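Side-chain contacts in putative lipoprotein YerB (Bacillus subtilis, PDB 2PSB), which is of unknown function but is a putative membrane lipoprotein that interacts with PcrA, a partnership not essential for cell viability or repair of UV-induced lesions: residues P32-V37 with T91-F96; F71-P76 with P290-I295; L124-S129 with A154-Y159. All coordinates share one frame; numbering follows the deposited sequence.

Contact 1 of 3, residues P32-V37 with T91-F96; sequences PVAVVV and TLSNGF
P32, just before strand 33-37, and A34, near its start, approach the last turn of helix 87-94 and the residues just beyond it, as far as F96, with the backbones closest where the CA atoms of A34 and S93 are 5.8 Å apart and looser where those of P32 and F96 stand 6.7 Å apart. The two meetings are of different kinds. At A34 the methyl CB points at the helix and meets the flank of the S93 hydroxyl, CB of A34 lying 3.2 Å from OG of S93, with the methylene of S93 behind at 3.8 Å between the two CB atoms. With chi1 at -179°, OG of S93 is carried toward the strand, where it touches the A34 methyl without bonding to it; its hydrogen bond goes to a residue close by in the chain. At P32 the ring comes up to the base of F96, its CG 4.1 Å from F96 CB and 3.8 Å from F96 O. The two side chains cross at about a right angle, and the phenyl ring itself leads away from the proline. That ring takes S93 O at the edge, in plane, and touches I70 and R276, while the carbonyl of S93 accepts a hydrogen bond from S98 OG. Backbone bonds of P32 and A34 to I99 and of A34 to V101 hold this strand to strand 99-102. Across the contact the chemistry is therefore van der Waals packing of methyl, methylene and pyrrolidine carbons, a small buried seam in which the hydroxyl and carbonyl of S93 have hydrogen bonds of their own.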
loop_
_atom_site.group_PDB
_atom_site.type_symbol
_atom_site.label_atom_id
_atom_site.label_comp_id
_atom_site.label_asym_id
_atom_site.label_seq_id
_atom_site.Cartn_x
_atom_site.Cartn_y
_atom_site.Cartn_z
ATOM N N PRO A 32 -5.540 -10.633 6.705
ATOM C CA PRO A 32 -4.659 -9.697 6.005
ATOM C C PRO A 32 -3.587 -9.131 6.936
ATOM O O PRO A 32 -3.834 -8.917 8.128
ATOM C CB PRO A 32 -5.623 -8.606 5.530
ATOM C CG PRO A 32 -6.906 -9.350 5.331
ATOM C CD PRO A 32 -6.948 -10.220 6.570
ATOM N N VAL A 33 -2.398 -8.914 6.382
ATOM C CA VAL A 33 -1.277 -8.324 7.109
ATOM C C VAL A 33 -0.898 -7.059 6.326
ATOM O O VAL A 33 -0.537 -7.133 5.151
ATOM C CB VAL A 33 -0.061 -9.300 7.177
ATOM C CG1 VAL A 33 1.131 -8.623 7.853
ATOM C CG2 VAL A 33 -0.444 -10.554 7.976
ATOM N N ALA A 34 -1.018 -5.906 6.981
ATOM C CA ALA A 34 -0.701 -4.605 6.379
ATOM C C ALA A 34 0.603 -4.057 6.956
ATOM O O ALA A 34 0.672 -3.712 8.132
ATOM C CB ALA A 34 -1.837 -3.607 6.640
ATOM N N VAL A 35 1.629 -3.957 6.118
ATOM C CA VAL A 35 2.927 -3.470 6.562
ATOM C C VAL A 35 3.265 -2.072 6.042
ATOM O O VAL A 35 3.129 -1.782 4.847
ATOM C CB VAL A 35 4.062 -4.426 6.113
ATOM C CG1 VAL A 35 5.359 -4.031 6.778
ATOM C CG2 VAL A 35 3.703 -5.871 6.407
ATOM N N VAL A 36 3.703 -1.202 6.943
ATOM C CA VAL A 36 4.112 0.141 6.539
ATOM C C VAL A 36 5.521 -0.009 5.988
ATOM O O VAL A 36 6.442 -0.363 6.717
ATOM C CB VAL A 36 4.163 1.106 7.707
ATOM C CG1 VAL A 36 4.879 2.386 7.279
ATOM C CG2 VAL A 36 2.749 1.414 8.175
ATOM N N VAL A 37 5.685 0.257 4.698
ATOM C CA VAL A 37 6.984 0.097 4.062
ATOM C C VAL A 37 7.660 1.400 3.627
ATOM O O VAL A 37 7.082 2.234 2.916
ATOM C CB VAL A 37 6.874 -0.866 2.854
ATOM C CG1 VAL A 37 8.223 -1.006 2.160
ATOM C CG2 VAL A 37 6.382 -2.228 3.322
ATOM N N THR A 91 -5.976 3.802 9.293
ATOM C CA THR A 91 -7.315 3.820 8.713
ATOM C C THR A 91 -7.413 2.912 7.477
ATOM O O THR A 91 -8.400 2.204 7.289
ATOM C CB THR A 91 -7.700 5.262 8.314
ATOM O OG1 THR A 91 -7.584 6.115 9.461
ATOM C CG2 THR A 91 -9.119 5.322 7.783
ATOM N N LEU A 92 -6.383 2.953 6.641
ATOM C CA LEU A 92 -6.350 2.152 5.427
ATOM C C LEU A 92 -6.216 0.672 5.769
ATOM O O LEU A 92 -6.888 -0.171 5.182
ATOM C CB LEU A 92 -5.182 2.603 4.541
ATOM C CG LEU A 92 -5.299 4.029 3.984
ATOM C CD1 LEU A 92 -3.981 4.451 3.345
ATOM C CD2 LEU A 92 -6.435 4.081 2.984
ATOM N N SER A 93 -5.348 0.369 6.722
ATOM C CA SER A 93 -5.142 -1.006 7.153
ATOM C C SER A 93 -6.458 -1.594 7.640
ATOM O O SER A 93 -6.800 -2.730 7.310
ATOM C CB SER A 93 -4.121 -1.057 8.289
ATOM O OG SER A 93 -3.905 -2.389 8.704
ATOM N N ASN A 94 -7.195 -0.799 8.415
ATOM C CA ASN A 94 -8.470 -1.213 8.989
ATOM C C ASN A 94 -9.539 -1.562 7.970
ATOM O O ASN A 94 -10.492 -2.268 8.283
ATOM C CB ASN A 94 -8.986 -0.122 9.936
ATOM C CG ASN A 94 -8.354 -0.200 11.311
ATOM O OD1 ASN A 94 -8.462 0.731 12.106
ATOM N ND2 ASN A 94 -7.702 -1.314 11.601
ATOM N N GLY A 95 -9.394 -1.068 6.748
ATOM C CA GLY A 95 -10.380 -1.386 5.735
ATOM C C GLY A 95 -10.492 -2.890 5.587
ATOM O O GLY A 95 -11.473 -3.392 5.043
ATOM N N PHE A 96 -9.484 -3.605 6.082
ATOM C CA PHE A 96 -9.446 -5.055 6.020
ATOM C C PHE A 96 -9.189 -5.686 7.391
ATOM O O PHE A 96 -8.928 -6.879 7.480
ATOM C CB PHE A 96 -8.357 -5.498 5.036
ATOM C CG PHE A 96 -8.410 -4.778 3.719
ATOM C CD1 PHE A 96 -7.855 -3.510 3.581
ATOM C CD2 PHE A 96 -9.064 -5.343 2.628
ATOM C CE1 PHE A 96 -7.956 -2.810 2.367
ATOM C CE2 PHE A 96 -9.168 -4.651 1.416
ATOM C CZ PHE A 96 -8.616 -3.388 1.290
#

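Contact 2 of 3, residues F71-P76 with P290-I295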
loop_
_atom_site.group_PDB
_atom_site.type_symbol
_atom_site.label_atom_id
_atom_site.label_comp_id
_atom_site.label_asym_id
_atom_site.label_seq_id
_atom_site.Cartn_x
_atom_site.Cartn_y
_atom_site.Cartn_z
ATOM N N PHE A 71 -0.924 -7.739 2.403
ATOM C CA PHE A 71 -0.762 -9.132 1.990
ATOM C C PHE A 71 -1.925 -9.967 2.507
ATOM O O PHE A 71 -2.407 -9.758 3.623
ATOM C CB PHE A 71 0.528 -9.729 2.555
ATOM C CG PHE A 71 1.758 -8.918 2.284
ATOM C CD1 PHE A 71 2.058 -7.804 3.064
ATOM C CD2 PHE A 71 2.623 -9.272 1.257
ATOM C CE1 PHE A 71 3.201 -7.067 2.827
ATOM C CE2 PHE A 71 3.770 -8.545 1.011
ATOM C CZ PHE A 71 4.063 -7.440 1.792
ATOM N N GLN A 72 -2.365 -10.918 1.691
ATOM C CA GLN A 72 -3.457 -11.811 2.057
ATOM C C GLN A 72 -3.362 -13.091 1.238
ATOM O O GLN A 72 -3.257 -14.175 1.805
ATOM C CB GLN A 72 -4.806 -11.134 1.820
ATOM C CG GLN A 72 -6.005 -11.845 2.434
ATOM C CD GLN A 72 -6.312 -13.189 1.789
ATOM O OE1 GLN A 72 -6.347 -13.314 0.563
ATOM N NE2 GLN A 72 -6.562 -14.197 2.614
ATOM N N SER A 73 -3.382 -12.968 -0.091
ATOM C CA SER A 73 -3.313 -14.146 -0.966
ATOM C C SER A 73 -1.904 -14.699 -1.068
ATOM O O SER A 73 -1.705 -15.831 -1.508
ATOM C CB SER A 73 -3.781 -13.813 -2.379
ATOM O OG SER A 73 -2.707 -13.252 -3.115
ATOM N N GLN A 74 -0.928 -13.880 -0.700
ATOM C CA GLN A 74 0.474 -14.273 -0.752
ATOM C C GLN A 74 1.216 -13.643 0.403
ATOM O O GLN A 74 1.229 -12.421 0.548
ATOM C CB GLN A 74 1.142 -13.808 -2.048
ATOM C CG GLN A 74 0.715 -14.528 -3.304
ATOM C CD GLN A 74 1.585 -14.145 -4.485
ATOM O OE1 GLN A 74 1.725 -12.966 -4.813
ATOM N NE2 GLN A 74 2.184 -15.142 -5.126
HETATM N N MSE A 75 1.842 -14.476 1.225
HETATM C CA MSE A 75 2.595 -13.979 2.362
HETATM C C MSE A 75 4.055 -13.887 1.958
HETATM O O MSE A 75 4.567 -14.756 1.260
HETATM C CB MSE A 75 2.430 -14.911 3.564
HETATM C CG MSE A 75 1.063 -14.846 4.218
HETATM SE SE MSE A 75 0.575 -13.060 4.807
HETATM C CE MSE A 75 -1.252 -13.014 4.203
ATOM N N PRO A 76 4.741 -12.818 2.383
ATOM C CA PRO A 76 6.151 -12.653 2.034
ATOM C C PRO A 76 7.112 -13.303 3.021
ATOM O O PRO A 76 6.748 -13.589 4.163
ATOM C CB PRO A 76 6.307 -11.140 2.012
ATOM C CG PRO A 76 5.463 -10.732 3.171
ATOM C CD PRO A 76 4.216 -11.591 3.012
ATOM N N PRO A 290 -8.912 -8.628 -12.025
ATOM C CA PRO A 290 -8.253 -9.565 -11.101
ATOM C C PRO A 290 -6.722 -9.396 -11.088
ATOM O O PRO A 290 -6.091 -9.293 -12.138
ATOM C CB PRO A 290 -8.678 -10.931 -11.634
ATOM C CG PRO A 290 -10.019 -10.664 -12.242
ATOM C CD PRO A 290 -9.827 -9.333 -12.942
ATOM N N GLY A 291 -6.128 -9.350 -9.897
ATOM C CA GLY A 291 -4.684 -9.196 -9.804
ATOM C C GLY A 291 -4.242 -8.172 -8.773
ATOM O O GLY A 291 -5.003 -7.809 -7.879
ATOM N N LYS A 292 -3.004 -7.714 -8.890
ATOM C CA LYS A 292 -2.479 -6.732 -7.962
ATOM C C LYS A 292 -2.945 -5.313 -8.281
ATOM O O LYS A 292 -3.123 -4.940 -9.453
ATOM C CB LYS A 292 -0.951 -6.778 -7.945
ATOM C CG LYS A 292 -0.349 -7.817 -6.995
ATOM C CD LYS A 292 -0.560 -9.241 -7.461
ATOM C CE LYS A 292 0.223 -10.247 -6.598
ATOM N NZ LYS A 292 -0.342 -10.471 -5.222
ATOM N N THR A 293 -3.144 -4.532 -7.224
ATOM C CA THR A 293 -3.589 -3.144 -7.350
ATOM C C THR A 293 -2.685 -2.185 -6.593
ATOM O O THR A 293 -2.321 -2.426 -5.443
ATOM C CB THR A 293 -5.032 -2.947 -6.818
ATOM O OG1 THR A 293 -5.945 -3.696 -7.621
ATOM C CG2 THR A 293 -5.433 -1.463 -6.852
ATOM N N TRP A 294 -2.315 -1.100 -7.260
ATOM C CA TRP A 294 -1.492 -0.065 -6.652
ATOM C C TRP A 294 -2.300 1.217 -6.578
ATOM O O TRP A 294 -2.787 1.718 -7.596
ATOM C CB TRP A 294 -0.232 0.191 -7.454
ATOM C CG TRP A 294 0.960 -0.523 -6.918
ATOM C CD1 TRP A 294 1.193 -1.871 -6.960
ATOM C CD2 TRP A 294 2.121 0.067 -6.320
ATOM N NE1 TRP A 294 2.430 -2.152 -6.439
ATOM C CE2 TRP A 294 3.022 -0.984 -6.036
ATOM C CE3 TRP A 294 2.488 1.381 -5.995
ATOM C CZ2 TRP A 294 4.273 -0.766 -5.446
ATOM C CZ3 TRP A 294 3.728 1.601 -5.408
ATOM C CH2 TRP A 294 4.608 0.531 -5.137
ATOM N N ILE A 295 -2.442 1.736 -5.366
ATOM C CA ILE A 295 -3.194 2.959 -5.122
ATOM C C ILE A 295 -2.246 4.095 -4.784
ATOM O O ILE A 295 -1.399 3.979 -3.885
ATOM C CB ILE A 295 -4.200 2.784 -3.950
ATOM C CG1 ILE A 295 -5.151 1.623 -4.255
ATOM C CG2 ILE A 295 -4.984 4.084 -3.727
ATOM C CD1 ILE A 295 -6.289 1.494 -3.311
#
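Bends at chi2 (70°) and chi4 (73°) fold the K292 side chain towards the 71-76 loop, while Q74, extended beyond CG (chi2 -171°), reaches out to meet it. The two side chains cross at about a right angle. K292 NZ approaches Q74 OE1 at 3.3 Å, a weak hydrogen bond, and K292 CE follows at 3.6 Å from the same oxygen. S73 stands beside them, its OG 4.2 Å from K292 NZ, too far for a bond between the two. Both share D53, whose OD1 forms a salt bridge with K292 NZ and a hydrogen bond with S73 OG, and which is the stronger polar partner of each; a weak bond from NZ to A52 O adds to the grip. The carboxylate probably offsets the lysine charge, with Q74 contributing a further, weaker contact. Within the loop, P76 CG sits 3.5 Å above one face of the F71 ring, displaced to the rim, and Q74 O lies at its edge, in plane. The contact joins parts of the chain assigned to the N-terminal and C-terminal DUF3048 ranges. It lies at the surface, where the chain leaves strand 65-71 and where strand 293-298 begins. Strand 54-59 pairs with both of these, antiparallel to 65-71 and parallel to 293-298, and D53 immediately precedes it, so the polar cluster spans one end of three adjoining strands, while further along W294 packs edge-to-face on F67.

Contact 3 of 3, residues L124-S129 with A154-Y159; sequences LDFDGS and AEQKGY
F126 turns its ring towards the end of helix 147-157, and the side chains of Q156 and K157 run past it in the opposite direction, reaching from their helix as the phenyl reaches from its own. The lysine comes to the ring edge, near its plane: K157 CE is 3.6 Å from F126 CZ and CD is 4.1 Å from that same carbon, so the aliphatic part of the lysine does the packing. Q156 arrives obliquely, its NE2 4.1 Å from F126 CE2 and its amide plane 49° from the ring plane. K157 owes its course to bends at chi2 and chi4, and its CB rests 3.4 Å above the centre of the Y159 ring, so one lysine serves two aromatic rings. K157 NZ stays 5.9 Å from D125 OD2, an opposite charge that may attract it without contact. Behind F126 the chain makes a type II turn to S129, and F126 O accepts two donors from one face of its carbonyl plane: S129 N at 2.8 Å and S129 OG at 3.2 Å, the hydroxyl lying 38° out of that plane. The packing thus links the short helix 123-126 with the C-terminal end of helix 147-157, where G158 has positive phi. Y159 OH is hydrogen-bonded to Y120 O at the start of strand 120-122, Q156 also touches L130, and D127 forms a salt bridge with R133 on strand 132-133.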
loop_
_atom_site.group_PDB
_atom_site.type_symbol
_atom_site.label_atom_id
_atom_site.label_comp_id
_atom_site.label_asym_id
_atom_site.label_seq_id
_atom_site.Cartn_x
_atom_site.Cartn_y
_atom_site.Cartn_z
ATOM N N LEU A 124 9.366 -1.026 17.532
ATOM C CA LEU A 124 9.963 -0.547 18.772
ATOM C C LEU A 124 10.032 -1.668 19.818
ATOM O O LEU A 124 11.050 -1.840 20.491
ATOM C CB LEU A 124 9.149 0.623 19.348
ATOM C CG LEU A 124 8.918 1.903 18.529
ATOM C CD1 LEU A 124 8.240 2.944 19.421
ATOM C CD2 LEU A 124 10.229 2.449 18.003
ATOM N N ASP A 125 8.954 -2.438 19.932
ATOM C CA ASP A 125 8.878 -3.515 20.912
ATOM C C ASP A 125 9.590 -4.804 20.567
ATOM O O ASP A 125 9.866 -5.611 21.453
ATOM C CB ASP A 125 7.421 -3.842 21.209
ATOM C CG ASP A 125 6.620 -2.621 21.542
ATOM O OD1 ASP A 125 7.123 -1.779 22.313
ATOM O OD2 ASP A 125 5.488 -2.501 21.036
ATOM N N PHE A 126 9.896 -5.011 19.292
ATOM C CA PHE A 126 10.547 -6.250 18.889
ATOM C C PHE A 126 11.873 -6.024 18.205
ATOM O O PHE A 126 12.464 -6.962 17.670
ATOM C CB PHE A 126 9.637 -7.050 17.954
ATOM C CG PHE A 126 8.263 -7.287 18.501
ATOM C CD1 PHE A 126 7.311 -6.273 18.485
ATOM C CD2 PHE A 126 7.915 -8.529 19.028
ATOM C CE1 PHE A 126 6.031 -6.489 18.985
ATOM C CE2 PHE A 126 6.639 -8.760 19.530
ATOM C CZ PHE A 126 5.691 -7.739 19.510
ATOM N N ASP A 127 12.341 -4.785 18.218
ATOM C CA ASP A 127 13.617 -4.468 17.592
ATOM C C ASP A 127 14.689 -5.289 18.297
ATOM O O ASP A 127 15.042 -4.999 19.440
ATOM C CB ASP A 127 13.919 -2.970 17.724
ATOM C CG ASP A 127 14.982 -2.502 16.745
ATOM O OD1 ASP A 127 15.359 -3.295 15.861
ATOM O OD2 ASP A 127 15.432 -1.343 16.853
ATOM N N GLY A 128 15.188 -6.320 17.617
ATOM C CA GLY A 128 16.203 -7.185 18.196
ATOM C C GLY A 128 15.780 -8.645 18.183
ATOM O O GLY A 128 16.599 -9.539 18.362
ATOM N N SER A 129 14.494 -8.898 17.966
ATOM C CA SER A 129 13.996 -10.262 17.935
ATOM C C SER A 129 13.157 -10.537 16.694
ATOM O O SER A 129 13.668 -11.041 15.695
ATOM C CB SER A 129 13.195 -10.578 19.213
ATOM O OG SER A 129 12.244 -9.579 19.527
ATOM N N ALA A 154 2.186 -12.478 16.696
ATOM C CA ALA A 154 0.735 -12.596 16.831
ATOM C C ALA A 154 0.449 -13.638 17.915
ATOM O O ALA A 154 -0.481 -13.487 18.699
ATOM C CB ALA A 154 0.111 -13.031 15.511
ATOM N N GLU A 155 1.267 -14.686 17.950
ATOM C CA GLU A 155 1.124 -15.750 18.936
ATOM C C GLU A 155 1.341 -15.260 20.371
ATOM O O GLU A 155 0.835 -15.870 21.315
ATOM C CB GLU A 155 2.098 -16.892 18.622
ATOM C CG GLU A 155 1.716 -17.691 17.384
ATOM C CD GLU A 155 2.820 -18.617 16.898
ATOM O OE1 GLU A 155 3.311 -19.453 17.694
ATOM O OE2 GLU A 155 3.193 -18.515 15.708
ATOM N N GLN A 156 2.086 -14.168 20.534
ATOM C CA GLN A 156 2.348 -13.623 21.865
ATOM C C GLN A 156 1.277 -12.635 22.307
ATOM O O GLN A 156 0.942 -12.568 23.487
ATOM C CB GLN A 156 3.685 -12.889 21.912
ATOM C CG GLN A 156 4.886 -13.653 21.420
ATOM C CD GLN A 156 6.162 -12.849 21.602
ATOM O OE1 GLN A 156 7.225 -13.215 21.092
ATOM N NE2 GLN A 156 6.062 -11.742 22.341
ATOM N N LYS A 157 0.764 -11.852 21.364
ATOM C CA LYS A 157 -0.263 -10.859 21.667
ATOM C C LYS A 157 -1.668 -11.431 21.579
ATOM O O LYS A 157 -2.650 -10.723 21.800
ATOM C CB LYS A 157 -0.156 -9.664 20.713
ATOM C CG LYS A 157 0.643 -8.490 21.246
ATOM C CD LYS A 157 2.133 -8.779 21.261
ATOM C CE LYS A 157 2.923 -7.577 21.772
ATOM N NZ LYS A 157 2.579 -7.219 23.173
ATOM N N GLY A 158 -1.766 -12.710 21.243
ATOM C CA GLY A 158 -3.067 -13.342 21.125
ATOM C C GLY A 158 -3.891 -12.768 19.987
ATOM O O GLY A 158 -5.117 -12.640 20.093
ATOM N N TYR A 159 -3.212 -12.405 18.901
ATOM C CA TYR A 159 -3.877 -11.856 17.729
ATOM C C TYR A 159 -4.359 -13.013 16.879
ATOM O O TYR A 159 -3.626 -13.983 16.667
ATOM C CB TYR A 159 -2.916 -10.999 16.889
ATOM C CG TYR A 159 -2.468 -9.702 17.532
ATOM C CD1 TYR A 159 -3.285 -9.033 18.439
ATOM C CD2 TYR A 159 -1.252 -9.109 17.181
ATOM C CE1 TYR A 159 -2.911 -7.810 18.978
ATOM C CE2 TYR A 159 -0.868 -7.876 17.717
ATOM C CZ TYR A 159 -1.707 -7.232 18.616
ATOM O OH TYR A 159 -1.364 -6.000 19.148
#

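Overall arrangement
From the N terminus, strand 33-37 comes first, and contact 1 closes its loop when helix 87-94 returns to it. Before that closure the 71-76 loop has already opened contact 2, which is completed only at 290-295, so the two cross. They also touch: V33 O probably accepts a hydrogen bond from F71 N, and V35 packs on the F71 ring. Contact 3 follows contact 1 in series, nested inside the long loop closed by contact 2, and joins the short helix 123-126 to the end of helix 147-157. Its centre lies about 17 Å from that of contact 1 and 24 Å from that of contact 2. Contacts 1 and 3 stay within the N-terminal DUF3048 region, whereas contact 2 ties it to the C-terminal one.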